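Local coordinates for protein thiol-activated cytolysin (Desulfobulbus propionicus, PDB 6NAL) that probably forms large oligomeric pores in target membranes, as a Gram-negative relative of the thiol-activated (cholesterol-dependent) cytolysins, at residues E68-P73 against P88-V93; I100-P105 against N126-K131; F112-V115 against A119-R122; I167-Q172 against G296-Y301; Q195-V200 against D321-S326. All blocks are in the same frame, centred on the assembly; numbering follows the deposited sequence.

How the contacts relate
Contacts 1, 2 and 5 are mainly buried, and across them side chains pack without a direct hydrogen bond; contact 1 adds a single water bridge at its more open end. Contacts 3 and 4 lie at the surface, and each carries one weak polar bond. Helix 118-133 serves both contact 2 and contact 3, whose strands 98-103 and 110-114 are antiparallel neighbours; Ile128 and Phe112 pack where the two contacts meet. Contact 5 adjoins contact 2 through strand 187-202, with Asp103 and Ser199 probably hydrogen-bonded. Contact 4 touches contact 5 at Gly296 and Thr323. All five reach the same large antiparallel sheet.

Contact 1 of 5, residues E68-P73 against P88-V93; sequences EDVTYP and PQELAV
Pro88 opens the contact by setting its ring against Thr71: Pro88 CG stands 3.8 Å from Thr71 CG2, and the two side chains meet at about a right angle. Thr71 turns its methyl to the proline, while OG1 is hydrogen-bonded to Tyr67 O. Val70 CG1 lies a little farther from the same ring, 4.4 Å from Pro88 CG. At Gln89 the side chain points away, while the backbone bonds to Val78. Glu90 then turns back toward the 68-73 loop and supplies nearly all of the rest of this segment's share. Its CG is anti to the backbone N (chi1 -170°) and the chain is extended beyond, which lays the aliphatic part and the flat carboxylate along Val70. Val70 CG2 approaches both Glu90 CD, at 3.8 Å, and Glu90 CB, at 3.9 Å, whereas Val70 CG1 meets Glu90 CB at 4.0 Å. The acid end is tied by water: one molecule donates to Glu90 OE2 at 2.8 Å and also bonds Tyr72 OH at 3.0 Å, a hydroxyl that has a second partner in Pro116 O. Leu91 directs its side chain elsewhere, but its backbone bonds to Leu76. Together with the Gln89 bonds this makes residues 89-90 a short, weakly bonded strand paired antiparallel with strand 76-78, at whose margin the 68-73 loop packs on the large sheet of the cytolysin fold.

Contact 2 of 5, residues I100-P105 against N126-K131; sequences ITVDLP and NDILSK
Val102 and Ile128 point at each other tip to tip, joining strand 98-103 to helix 118-133 in the manner of a helix packed on an antiparallel sheet. The closest pair is Val102 CG2 and Ile128 CD1, at 3.6 Å. Torsions aim them: Val102 CG2 lies anti to its own carbonyl carbon, and Ile128 CG1 does likewise (chi1 -62°); with chi2 near 180° as well, CD1 reaches toward the strand. The other branch, Ile128 CG2, sits between two neighbours, 4.1 Å from Val102 CB and 4.1 Å from Leu104 CD1. Leu104, just past the end of the strand, approaches the helix at a slant and divides its methyls: CD1 goes to Ile128, while Leu104 CD2 meets Leu129 CD2 at 3.8 Å. Four buried aliphatic side chains therefore make essentially all of the interface, and no hydrogen bond spans it. Ile128 also rests on Ile110 and Phe112 of the adjoining strand, so the helix covers more than one strand of the sheet. Within the helix, Asn126 O takes two bonds, one from Ser130 N and one from Ser130 OG at 2.9 Å, the hydroxyl oxygen tilted 19° from the carbonyl plane.

Contact 3 of 5, residues F112-V115 against A119-R122; sequences FKVV and ANVR
A surface contact between the end of strand 110-114 and the first turn of helix 118-133, this one is made by Val114 and Val115 closing on Asn120, with Phe112 reaching the helix backbone. Asn120 takes the greater part. Its CG lies anti to the carbonyl carbon (chi1 -75°), which carries the amide over to the strand end, where ND2 makes a weak hydrogen bond to Val115 O: the separation is long at 3.5 Å, yet the N-H...O angle of 160° is fairly straight. The same nitrogen is hemmed in by methyls, with Val115 CG2 at 3.1 Å and Val114 CG2 at 3.4 Å from Asn120 ND2. Val114 CG2 also touches Asn120 CB, at 3.5 Å, so the valine lies against the stem as well as the amide. Two residues earlier on the strand, the Phe112 ring meets the helix obliquely, its CZ 4.0 Å from Val121 O. Val114 CG1 lies at the edge of that ring, in its plane. Asn120 N bonds back to Thr117 OG1 in the short connection between the segments. A strand of an antiparallel pair turning tightly into a helix that folds back beside it is characteristic of a hairpin-helix (beta-beta-alpha) unit, here at the edge of the large antiparallel sheet, to which both strands belong.

Contact 4 of 5, residues I167-Q172 against G296-Y301; sequences ISYLKQ and GSEAVY
Tyr169 on helix 167-174 meets Glu298 in the turn of the hairpin formed by strands 287-294 and 299-305, bringing a helix of the segment between strands 147-152 and 187-202 up to that hairpin. Tyr169 OH donates a weak hydrogen bond to Glu298 OE1 at 3.4 Å. The two side chains come from opposite directions, and the carboxylate oxygen lies at the ring edge near its plane; ring and carboxylate planes differ by only 9°. Tyr169 CG is anti to the backbone N (chi1 -178°), as is Glu298 CG, and the glutamate chain continues extended, which lets the two ends meet. Helix 167-174 probably corresponds to part of the first membrane-inserting helical bundle of related cytolysins, and strand 299-305 to the short strand that swings off the sheet edge there; by analogy, the bond probably joins two elements that move during pore formation. Glu298 OE1 has a stronger partner in Lys173, with which it forms a salt bridge. That neighbouring positive charge probably stabilises the carboxylate as an anion. The Tyr169 ring also meets His294, on the strand leading into the turn. Glu298 touches a crystal neighbour, so its exact pose may owe something to the lattice.

Contact 5 of 5, residues Q195-V200 against D321-S326; sequences QIFYSV and DNTLLS
Phe197 and Leu325 bring the two backbones to their nearest approach, 9.1 Å between CA atoms, where strand 187-202 is kinked by a classic beta bulge in which Phe197 and Tyr198 both face Tyr240. The psi of Phe197, -52°, departs from the extended value and marks the irregular position. This is consistent with two successive aromatic residues both touching the 321-326 loop. Phe197 CG is anti to the carbonyl carbon, and the ring reaches toward the loop; Thr323 and Leu325 both come from the same side of the ring plane, Leu325 near CD2 and CE2, Thr323 near CE2 and CZ. Leu325 uses both methyls: CD2 stands 3.9 Å from Phe197 CD2, and CD1 is 3.9 Å from Phe197 CE2, an oblique approach to the ring. Thr323 comes in at about a right angle near the far end, with its CB 3.9 Å from Phe197 CZ and its CG2 4.0 Å from Phe197 CE2. Leu325 CD2 also has a second aromatic neighbour, Tyr198 CE1 at 4.2 Å, here at the edge of the tyrosine ring and near its plane. The Tyr198 ring in turn meets that of Tyr240, their planes about 15° apart, and rests on Leu129 of helix 118-133, while Phe197 continues onto Leu142 and Arg242. The loop thus covers one side of the bulged strand close to the helix. With four buried residues, no hydrogen bond between the segments and mostly carbon surfaces meeting, the contact is consistent with apolar burial and van der Waals fit, rather than directional bonding, joining loop to strand.

Contact 1 of 5, residues E68-P73 against P88-V93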
# COMPACT_ATOMS: atom_id res chain seq x y z
N GLU A 68 23.96 -19.37 -34.21
CA GLU A 68 23.72 -20.79 -33.97
C GLU A 68 24.95 -21.63 -34.34
O GLU A 68 25.28 -22.60 -33.66
CB GLU A 68 22.52 -21.31 -34.78
CG GLU A 68 21.21 -20.51 -34.70
CD GLU A 68 19.95 -21.35 -35.07
OE1 GLU A 68 20.10 -22.47 -35.69
OE2 GLU A 68 18.83 -20.89 -34.74
N ASP A 69 25.65 -21.26 -35.42
CA ASP A 69 26.82 -22.02 -35.88
C ASP A 69 28.06 -21.79 -35.04
O ASP A 69 29.08 -22.41 -35.31
CB ASP A 69 27.13 -21.67 -37.33
CG ASP A 69 27.63 -20.22 -37.50
OD1 ASP A 69 27.51 -19.38 -36.55
OD2 ASP A 69 28.14 -19.93 -38.60
N VAL A 70 27.97 -21.00 -33.97
CA VAL A 70 29.08 -20.74 -33.05
C VAL A 70 28.78 -21.16 -31.62
O VAL A 70 29.68 -21.13 -30.77
CB VAL A 70 29.45 -19.24 -33.11
CG1 VAL A 70 30.16 -18.78 -31.90
CG2 VAL A 70 30.27 -19.01 -34.38
N THR A 71 27.57 -21.64 -31.35
CA THR A 71 27.21 -21.96 -29.98
C THR A 71 26.66 -23.35 -29.88
O THR A 71 25.70 -23.62 -29.16
CB THR A 71 26.17 -21.00 -29.43
OG1 THR A 71 25.04 -21.01 -30.30
CG2 THR A 71 26.65 -19.63 -29.35
N TYR A 72 27.21 -24.23 -30.65
CA TYR A 72 26.83 -25.64 -30.65
C TYR A 72 27.60 -26.39 -29.57
O TYR A 72 28.65 -25.93 -29.07
CB TYR A 72 27.10 -26.26 -32.04
CG TYR A 72 28.55 -26.08 -32.48
CD1 TYR A 72 28.96 -24.92 -33.14
CD2 TYR A 72 29.52 -27.04 -32.20
CE1 TYR A 72 30.30 -24.73 -33.53
CE2 TYR A 72 30.85 -26.83 -32.55
CZ TYR A 72 31.22 -25.67 -33.22
OH TYR A 72 32.50 -25.45 -33.60
N PRO A 73 27.11 -27.56 -29.20
CA PRO A 73 27.78 -28.31 -28.14
C PRO A 73 29.21 -28.62 -28.53
O PRO A 73 29.46 -29.14 -29.62
CB PRO A 73 26.93 -29.58 -28.00
CG PRO A 73 25.63 -29.24 -28.58
CD PRO A 73 25.82 -28.13 -29.59
N PRO A 88 28.39 -13.78 -29.21
CA PRO A 88 29.51 -14.60 -28.75
C PRO A 88 30.62 -14.64 -29.79
O PRO A 88 30.37 -14.63 -31.00
CB PRO A 88 28.87 -15.98 -28.51
CG PRO A 88 27.76 -16.02 -29.50
CD PRO A 88 27.23 -14.59 -29.62
N GLN A 89 31.85 -14.67 -29.30
CA GLN A 89 33.04 -14.53 -30.12
C GLN A 89 33.64 -15.93 -30.28
O GLN A 89 34.15 -16.52 -29.32
CB GLN A 89 34.04 -13.55 -29.49
CG GLN A 89 35.28 -13.33 -30.36
CD GLN A 89 36.37 -12.46 -29.71
OE1 GLN A 89 36.11 -11.70 -28.77
NE2 GLN A 89 37.61 -12.62 -30.20
N GLU A 90 33.54 -16.45 -31.50
CA GLU A 90 34.16 -17.73 -31.84
C GLU A 90 35.67 -17.71 -31.58
O GLU A 90 36.36 -16.71 -31.81
CB GLU A 90 33.86 -18.03 -33.29
CG GLU A 90 34.22 -19.44 -33.78
CD GLU A 90 33.88 -19.61 -35.28
OE1 GLU A 90 33.85 -18.56 -35.98
OE2 GLU A 90 33.62 -20.76 -35.74
N LEU A 91 36.16 -18.82 -31.04
CA LEU A 91 37.57 -19.14 -30.91
C LEU A 91 37.91 -20.13 -32.02
O LEU A 91 37.76 -21.34 -31.86
CB LEU A 91 37.86 -19.73 -29.54
CG LEU A 91 39.27 -20.26 -29.39
CD1 LEU A 91 40.20 -19.11 -29.77
CD2 LEU A 91 39.57 -20.71 -28.02
N ALA A 92 38.32 -19.60 -33.16
CA ALA A 92 38.47 -20.42 -34.37
C ALA A 92 39.87 -21.02 -34.43
O ALA A 92 40.84 -20.39 -34.89
CB ALA A 92 38.17 -19.59 -35.62
N VAL A 93 39.99 -22.25 -33.94
CA VAL A 93 41.21 -23.04 -34.07
C VAL A 93 40.84 -24.48 -34.38
O VAL A 93 39.68 -24.89 -34.31
CB VAL A 93 42.10 -22.96 -32.81
CG1 VAL A 93 42.73 -21.58 -32.69
CG2 VAL A 93 41.33 -23.28 -31.56
O HOH W 1 32.89 -22.52 -33.75

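Contact 2 of 5, residues I100-P105 against N126-K131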
# COMPACT_ATOMS: atom_id res chain seq x y z
N ILE A 100 30.15 -36.22 -27.65
CA ILE A 100 28.91 -35.48 -27.76
C ILE A 100 27.80 -36.45 -27.39
O ILE A 100 27.77 -37.58 -27.88
CB ILE A 100 28.71 -34.95 -29.19
CG1 ILE A 100 29.87 -34.02 -29.58
CG2 ILE A 100 27.36 -34.27 -29.34
CD1 ILE A 100 29.86 -32.71 -28.86
N THR A 101 26.91 -36.03 -26.50
CA THR A 101 25.85 -36.91 -26.00
C THR A 101 24.50 -36.23 -26.21
O THR A 101 24.32 -35.08 -25.83
CB THR A 101 26.07 -37.22 -24.51
OG1 THR A 101 27.33 -37.91 -24.37
CG2 THR A 101 24.93 -38.03 -23.93
N VAL A 102 23.60 -36.93 -26.88
CA VAL A 102 22.24 -36.48 -27.10
C VAL A 102 21.37 -37.12 -26.03
O VAL A 102 21.34 -38.34 -25.92
CB VAL A 102 21.72 -36.89 -28.48
CG1 VAL A 102 20.33 -36.40 -28.67
CG2 VAL A 102 22.65 -36.41 -29.55
N ASP A 103 20.64 -36.30 -25.30
CA ASP A 103 19.76 -36.80 -24.26
C ASP A 103 18.33 -36.69 -24.76
O ASP A 103 17.76 -35.59 -24.76
CB ASP A 103 19.92 -36.03 -22.96
CG ASP A 103 18.80 -36.34 -21.98
OD1 ASP A 103 18.43 -37.55 -21.89
OD2 ASP A 103 18.28 -35.39 -21.32
N LEU A 104 17.75 -37.83 -25.23
CA LEU A 104 16.34 -37.72 -25.55
C LEU A 104 15.50 -38.42 -24.50
O LEU A 104 15.85 -39.51 -24.07
CB LEU A 104 15.96 -38.31 -26.90
CG LEU A 104 16.81 -37.78 -28.02
CD1 LEU A 104 17.87 -38.85 -28.26
CD2 LEU A 104 16.00 -37.56 -29.25
N PRO A 105 14.35 -37.84 -24.18
CA PRO A 105 13.51 -38.37 -23.09
C PRO A 105 12.90 -39.70 -23.46
O PRO A 105 12.49 -39.92 -24.60
CB PRO A 105 12.41 -37.30 -22.91
CG PRO A 105 12.74 -36.19 -23.96
CD PRO A 105 13.65 -36.85 -24.99
N ASN A 126 21.59 -34.96 -35.89
CA ASN A 126 20.49 -35.29 -36.78
C ASN A 126 20.46 -36.77 -37.13
O ASN A 126 19.40 -37.28 -37.48
CB ASN A 126 20.57 -34.46 -38.04
CG ASN A 126 20.02 -33.09 -37.84
OD1 ASN A 126 19.08 -32.86 -37.05
ND2 ASN A 126 20.59 -32.15 -38.54
N ASP A 127 21.60 -37.45 -37.03
CA ASP A 127 21.61 -38.90 -37.21
C ASP A 127 20.91 -39.59 -36.05
O ASP A 127 19.92 -40.30 -36.24
CB ASP A 127 23.03 -39.39 -37.38
CG ASP A 127 23.09 -40.87 -37.69
OD1 ASP A 127 24.01 -41.54 -37.18
OD2 ASP A 127 22.19 -41.36 -38.42
N ILE A 128 21.40 -39.37 -34.83
CA ILE A 128 20.73 -39.91 -33.64
C ILE A 128 19.24 -39.56 -33.63
O ILE A 128 18.40 -40.36 -33.19
CB ILE A 128 21.43 -39.38 -32.37
CG1 ILE A 128 22.87 -39.89 -32.40
CG2 ILE A 128 20.68 -39.80 -31.12
CD1 ILE A 128 23.70 -39.37 -31.28
N LEU A 129 18.89 -38.35 -34.06
CA LEU A 129 17.48 -37.99 -34.15
C LEU A 129 16.75 -38.88 -35.16
O LEU A 129 15.61 -39.30 -34.92
CB LEU A 129 17.34 -36.53 -34.56
CG LEU A 129 17.25 -35.48 -33.45
CD1 LEU A 129 17.14 -34.13 -34.11
CD2 LEU A 129 16.09 -35.77 -32.59
N SER A 130 17.38 -39.14 -36.31
CA SER A 130 16.79 -40.00 -37.32
C SER A 130 16.50 -41.38 -36.76
O SER A 130 15.39 -41.90 -36.90
CB SER A 130 17.71 -40.08 -38.53
OG SER A 130 17.70 -38.83 -39.21
N LYS A 131 17.46 -41.97 -36.05
CA LYS A 131 17.25 -43.31 -35.54
C LYS A 131 16.17 -43.30 -34.49
O LYS A 131 15.51 -44.32 -34.28
CB LYS A 131 18.56 -43.89 -34.99
CG LYS A 131 19.79 -43.90 -35.97
CD LYS A 131 19.42 -44.05 -37.45
CE LYS A 131 20.56 -43.66 -38.42
NZ LYS A 131 21.91 -43.95 -37.84

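Contact 3 of 5, residues F112-V115 against A119-R122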
# COMPACT_ATOMS: atom_id res chain seq x y z
N PHE A 112 28.51 -39.90 -29.40
CA PHE A 112 29.31 -40.02 -30.59
C PHE A 112 30.48 -39.08 -30.40
O PHE A 112 30.40 -38.09 -29.66
CB PHE A 112 28.48 -39.74 -31.84
CG PHE A 112 28.08 -38.35 -32.00
CD1 PHE A 112 26.83 -37.94 -31.62
CD2 PHE A 112 28.95 -37.44 -32.56
CE1 PHE A 112 26.44 -36.63 -31.77
CE2 PHE A 112 28.58 -36.11 -32.72
CZ PHE A 112 27.32 -35.70 -32.33
N LYS A 113 31.61 -39.47 -30.97
CA LYS A 113 32.87 -38.78 -30.79
C LYS A 113 33.21 -38.19 -32.15
O LYS A 113 33.23 -38.91 -33.14
CB LYS A 113 33.96 -39.73 -30.30
CG LYS A 113 35.01 -39.11 -29.39
CD LYS A 113 36.12 -40.13 -29.13
CE LYS A 113 36.36 -40.36 -27.64
NZ LYS A 113 36.73 -39.11 -26.90
N VAL A 114 33.44 -36.88 -32.21
CA VAL A 114 33.87 -36.23 -33.44
C VAL A 114 34.62 -34.96 -33.08
O VAL A 114 34.57 -34.47 -31.94
CB VAL A 114 32.68 -35.91 -34.37
CG1 VAL A 114 31.71 -34.98 -33.71
CG2 VAL A 114 33.20 -35.31 -35.68
N VAL A 115 35.32 -34.41 -34.07
CA VAL A 115 35.95 -33.10 -33.87
C VAL A 115 34.85 -32.04 -33.80
O VAL A 115 34.06 -31.92 -34.75
CB VAL A 115 36.97 -32.79 -34.97
CG1 VAL A 115 38.02 -33.91 -35.02
CG2 VAL A 115 36.30 -32.62 -36.30
N ALA A 119 29.31 -28.42 -38.52
CA ALA A 119 28.79 -29.38 -39.50
C ALA A 119 28.87 -30.80 -38.95
O ALA A 119 27.97 -31.62 -39.17
CB ALA A 119 29.55 -29.26 -40.81
N ASN A 120 29.93 -31.11 -38.20
CA ASN A 120 30.03 -32.43 -37.58
C ASN A 120 29.05 -32.60 -36.42
O ASN A 120 28.41 -33.66 -36.29
CB ASN A 120 31.48 -32.64 -37.14
CG ASN A 120 32.42 -32.94 -38.32
OD1 ASN A 120 31.98 -33.17 -39.45
ND2 ASN A 120 33.72 -32.94 -38.05
N VAL A 121 28.91 -31.59 -35.55
CA VAL A 121 28.00 -31.80 -34.45
C VAL A 121 26.59 -31.88 -34.98
O VAL A 121 25.81 -32.71 -34.53
CB VAL A 121 28.12 -30.70 -33.39
CG1 VAL A 121 27.08 -30.85 -32.31
CG2 VAL A 121 29.53 -30.80 -32.71
N ARG A 122 26.26 -31.06 -35.98
CA ARG A 122 24.89 -31.05 -36.48
C ARG A 122 24.54 -32.39 -37.12
O ARG A 122 23.49 -32.97 -36.84
CB ARG A 122 24.73 -29.90 -37.48
CG ARG A 122 23.28 -29.77 -38.04
CD ARG A 122 23.07 -28.50 -38.91
NE ARG A 122 24.17 -28.30 -39.86
CZ ARG A 122 24.30 -27.26 -40.68
NH1 ARG A 122 23.40 -26.29 -40.67
NH2 ARG A 122 25.35 -27.18 -41.50

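Contact 4 of 5, residues I167-Q172 against G296-Y301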
# COMPACT_ATOMS: atom_id res chain seq x y z
N ILE A 167 17.18 -10.89 -27.28
CA ILE A 167 16.46 -9.65 -27.52
C ILE A 167 16.44 -9.31 -29.00
O ILE A 167 15.43 -8.85 -29.55
CB ILE A 167 17.09 -8.50 -26.71
CG1 ILE A 167 16.04 -7.39 -26.56
CG2 ILE A 167 18.37 -7.98 -27.41
CD1 ILE A 167 15.03 -7.61 -25.45
N SER A 168 17.57 -9.52 -29.67
CA SER A 168 17.69 -9.17 -31.07
C SER A 168 16.59 -9.83 -31.89
O SER A 168 15.90 -9.16 -32.66
CB SER A 168 19.07 -9.57 -31.57
OG SER A 168 19.04 -9.85 -32.96
N TYR A 169 16.42 -11.15 -31.73
CA TYR A 169 15.34 -11.87 -32.42
C TYR A 169 13.97 -11.30 -32.05
O TYR A 169 13.13 -11.00 -32.91
CB TYR A 169 15.41 -13.36 -32.05
CG TYR A 169 14.37 -14.26 -32.71
CD1 TYR A 169 14.54 -14.70 -34.02
CD2 TYR A 169 13.24 -14.70 -32.01
CE1 TYR A 169 13.62 -15.53 -34.62
CE2 TYR A 169 12.31 -15.53 -32.61
CZ TYR A 169 12.50 -15.95 -33.91
OH TYR A 169 11.58 -16.76 -34.52
N LEU A 170 13.74 -11.12 -30.76
CA LEU A 170 12.42 -10.72 -30.30
C LEU A 170 12.11 -9.29 -30.68
O LEU A 170 10.94 -8.93 -30.80
CB LEU A 170 12.33 -10.88 -28.79
CG LEU A 170 10.95 -11.03 -28.19
CD1 LEU A 170 10.44 -12.40 -28.49
CD2 LEU A 170 11.05 -10.77 -26.70
N LYS A 171 13.14 -8.45 -30.86
CA LYS A 171 12.90 -7.09 -31.33
C LYS A 171 12.45 -7.09 -32.78
O LYS A 171 11.52 -6.34 -33.15
CB LYS A 171 14.16 -6.23 -31.11
CG LYS A 171 14.14 -5.63 -29.65
CD LYS A 171 14.97 -4.34 -29.55
CE LYS A 171 16.41 -4.56 -29.98
NZ LYS A 171 17.19 -3.29 -30.06
N GLN A 172 13.11 -7.91 -33.62
CA GLN A 172 12.66 -8.09 -34.99
C GLN A 172 11.19 -8.48 -35.03
O GLN A 172 10.36 -7.78 -35.63
CB GLN A 172 13.50 -9.14 -35.74
CG GLN A 172 13.17 -9.23 -37.24
CD GLN A 172 13.01 -10.67 -37.77
OE1 GLN A 172 13.47 -11.63 -37.13
NE2 GLN A 172 12.37 -10.82 -38.94
N GLY A 296 9.77 -25.94 -33.98
CA GLY A 296 8.64 -26.61 -34.63
C GLY A 296 8.15 -25.78 -35.80
O GLY A 296 8.96 -25.31 -36.65
N SER A 297 6.83 -25.61 -35.92
CA SER A 297 6.27 -24.43 -36.56
C SER A 297 7.11 -23.16 -36.39
O SER A 297 7.81 -23.01 -35.36
CB SER A 297 4.89 -24.20 -35.95
OG SER A 297 5.02 -23.66 -34.64
N GLU A 298 6.91 -22.17 -37.28
CA GLU A 298 7.49 -20.86 -37.06
C GLU A 298 6.42 -19.91 -37.54
O GLU A 298 5.97 -20.04 -38.67
CB GLU A 298 8.79 -20.53 -37.78
CG GLU A 298 9.27 -19.09 -37.38
CD GLU A 298 10.38 -18.49 -38.27
OE1 GLU A 298 11.16 -17.61 -37.77
OE2 GLU A 298 10.43 -18.86 -39.48
N ALA A 299 5.94 -19.03 -36.66
CA ALA A 299 4.88 -18.10 -37.05
C ALA A 299 5.00 -16.82 -36.25
O ALA A 299 5.54 -16.82 -35.15
CB ALA A 299 3.48 -18.68 -36.83
N VAL A 300 4.52 -15.72 -36.82
CA VAL A 300 4.26 -14.52 -36.04
C VAL A 300 2.89 -14.01 -36.43
O VAL A 300 2.50 -14.12 -37.59
CB VAL A 300 5.30 -13.37 -36.17
CG1 VAL A 300 6.72 -14.03 -36.13
CG2 VAL A 300 5.13 -12.61 -37.36
N TYR A 301 2.16 -13.49 -35.43
CA TYR A 301 0.85 -12.86 -35.63
C TYR A 301 0.84 -11.48 -34.95
O TYR A 301 1.43 -11.30 -33.89
CB TYR A 301 -0.28 -13.71 -35.03
CG TYR A 301 -0.24 -15.20 -35.32
CD1 TYR A 301 0.68 -15.99 -34.69
CD2 TYR A 301 -1.13 -15.80 -36.20
CE1 TYR A 301 0.70 -17.31 -34.88
CE2 TYR A 301 -1.10 -17.15 -36.45
CZ TYR A 301 -0.17 -17.89 -35.76
OH TYR A 301 0.00 -19.23 -35.91

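Contact 5 of 5, residues Q195-V200 against D321-S326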
# COMPACT_ATOMS: atom_id res chain seq x y z
N GLN A 195 9.02 -24.93 -24.02
CA GLN A 195 9.13 -26.38 -23.91
C GLN A 195 10.45 -26.87 -24.48
O GLN A 195 10.77 -26.58 -25.63
CB GLN A 195 7.98 -27.09 -24.63
CG GLN A 195 8.02 -28.58 -24.41
CD GLN A 195 6.81 -29.31 -25.00
OE1 GLN A 195 5.95 -28.69 -25.62
NE2 GLN A 195 6.78 -30.64 -24.86
N ILE A 196 11.17 -27.65 -23.69
CA ILE A 196 12.42 -28.27 -24.10
C ILE A 196 12.14 -29.68 -24.62
O ILE A 196 11.68 -30.54 -23.86
CB ILE A 196 13.43 -28.32 -22.94
CG1 ILE A 196 13.66 -26.92 -22.36
CG2 ILE A 196 14.72 -28.96 -23.36
CD1 ILE A 196 14.56 -26.93 -21.09
N PHE A 197 12.49 -29.95 -25.89
CA PHE A 197 12.26 -31.29 -26.43
C PHE A 197 13.42 -32.21 -26.09
O PHE A 197 13.21 -33.29 -25.54
CB PHE A 197 12.04 -31.27 -27.96
CG PHE A 197 10.81 -30.52 -28.39
CD1 PHE A 197 9.69 -30.48 -27.59
CD2 PHE A 197 10.78 -29.87 -29.59
CE1 PHE A 197 8.56 -29.79 -28.00
CE2 PHE A 197 9.66 -29.17 -30.00
CZ PHE A 197 8.55 -29.11 -29.19
N TYR A 198 14.65 -31.78 -26.39
CA TYR A 198 15.83 -32.55 -26.02
C TYR A 198 17.03 -31.65 -25.74
O TYR A 198 17.04 -30.46 -26.08
CB TYR A 198 16.21 -33.55 -27.12
CG TYR A 198 16.46 -32.89 -28.47
CD1 TYR A 198 15.40 -32.65 -29.34
CD2 TYR A 198 17.75 -32.48 -28.89
CE1 TYR A 198 15.63 -32.07 -30.60
CE2 TYR A 198 17.95 -31.90 -30.12
CZ TYR A 198 16.88 -31.73 -30.96
OH TYR A 198 17.06 -31.12 -32.17
N SER A 199 18.09 -32.26 -25.20
CA SER A 199 19.34 -31.56 -24.93
C SER A 199 20.53 -32.30 -25.55
O SER A 199 20.48 -33.50 -25.82
CB SER A 199 19.57 -31.41 -23.42
OG SER A 199 18.62 -30.54 -22.86
N VAL A 200 21.61 -31.54 -25.77
CA VAL A 200 22.87 -32.09 -26.26
C VAL A 200 24.01 -31.50 -25.45
O VAL A 200 24.18 -30.27 -25.41
CB VAL A 200 23.11 -31.82 -27.75
CG1 VAL A 200 24.42 -32.48 -28.13
CG2 VAL A 200 21.95 -32.31 -28.62
N ASP A 321 -1.01 -26.55 -29.63
CA ASP A 321 -0.53 -27.35 -30.75
C ASP A 321 0.43 -28.42 -30.26
O ASP A 321 1.37 -28.13 -29.50
CB ASP A 321 0.16 -26.45 -31.78
CG ASP A 321 -0.73 -26.15 -32.99
OD1 ASP A 321 -1.58 -27.02 -33.31
OD2 ASP A 321 -0.56 -25.07 -33.62
N ASN A 322 0.16 -29.66 -30.64
CA ASN A 322 1.20 -30.67 -30.63
C ASN A 322 2.25 -30.37 -31.69
O ASN A 322 1.97 -29.82 -32.76
CB ASN A 322 0.62 -32.03 -30.89
CG ASN A 322 -0.14 -32.52 -29.71
OD1 ASN A 322 -0.76 -31.71 -28.97
ND2 ASN A 322 -0.05 -33.84 -29.46
N THR A 323 3.49 -30.74 -31.39
CA THR A 323 4.54 -30.57 -32.36
C THR A 323 4.99 -31.93 -32.89
O THR A 323 5.40 -32.81 -32.12
CB THR A 323 5.71 -29.77 -31.81
OG1 THR A 323 5.32 -28.40 -31.74
CG2 THR A 323 6.89 -29.89 -32.75
N LEU A 324 4.93 -32.07 -34.21
CA LEU A 324 5.31 -33.26 -34.96
C LEU A 324 6.79 -33.13 -35.27
O LEU A 324 7.19 -32.49 -36.24
CB LEU A 324 4.45 -33.32 -36.22
CG LEU A 324 4.29 -34.64 -36.94
CD1 LEU A 324 5.54 -34.81 -37.81
CD2 LEU A 324 4.09 -35.77 -35.96
N LEU A 325 7.64 -33.68 -34.42
CA LEU A 325 9.07 -33.52 -34.64
C LEU A 325 9.58 -34.56 -35.64
O LEU A 325 9.29 -35.76 -35.53
CB LEU A 325 9.83 -33.62 -33.32
CG LEU A 325 10.94 -32.57 -33.23
CD1 LEU A 325 10.47 -31.14 -33.27
CD2 LEU A 325 11.72 -32.77 -31.95
N SER A 326 10.32 -34.07 -36.62
CA SER A 326 10.68 -34.81 -37.82
C SER A 326 11.94 -34.19 -38.45
O SER A 326 12.54 -33.26 -37.89
CB SER A 326 9.50 -34.84 -38.80
OG SER A 326 9.48 -33.67 -39.59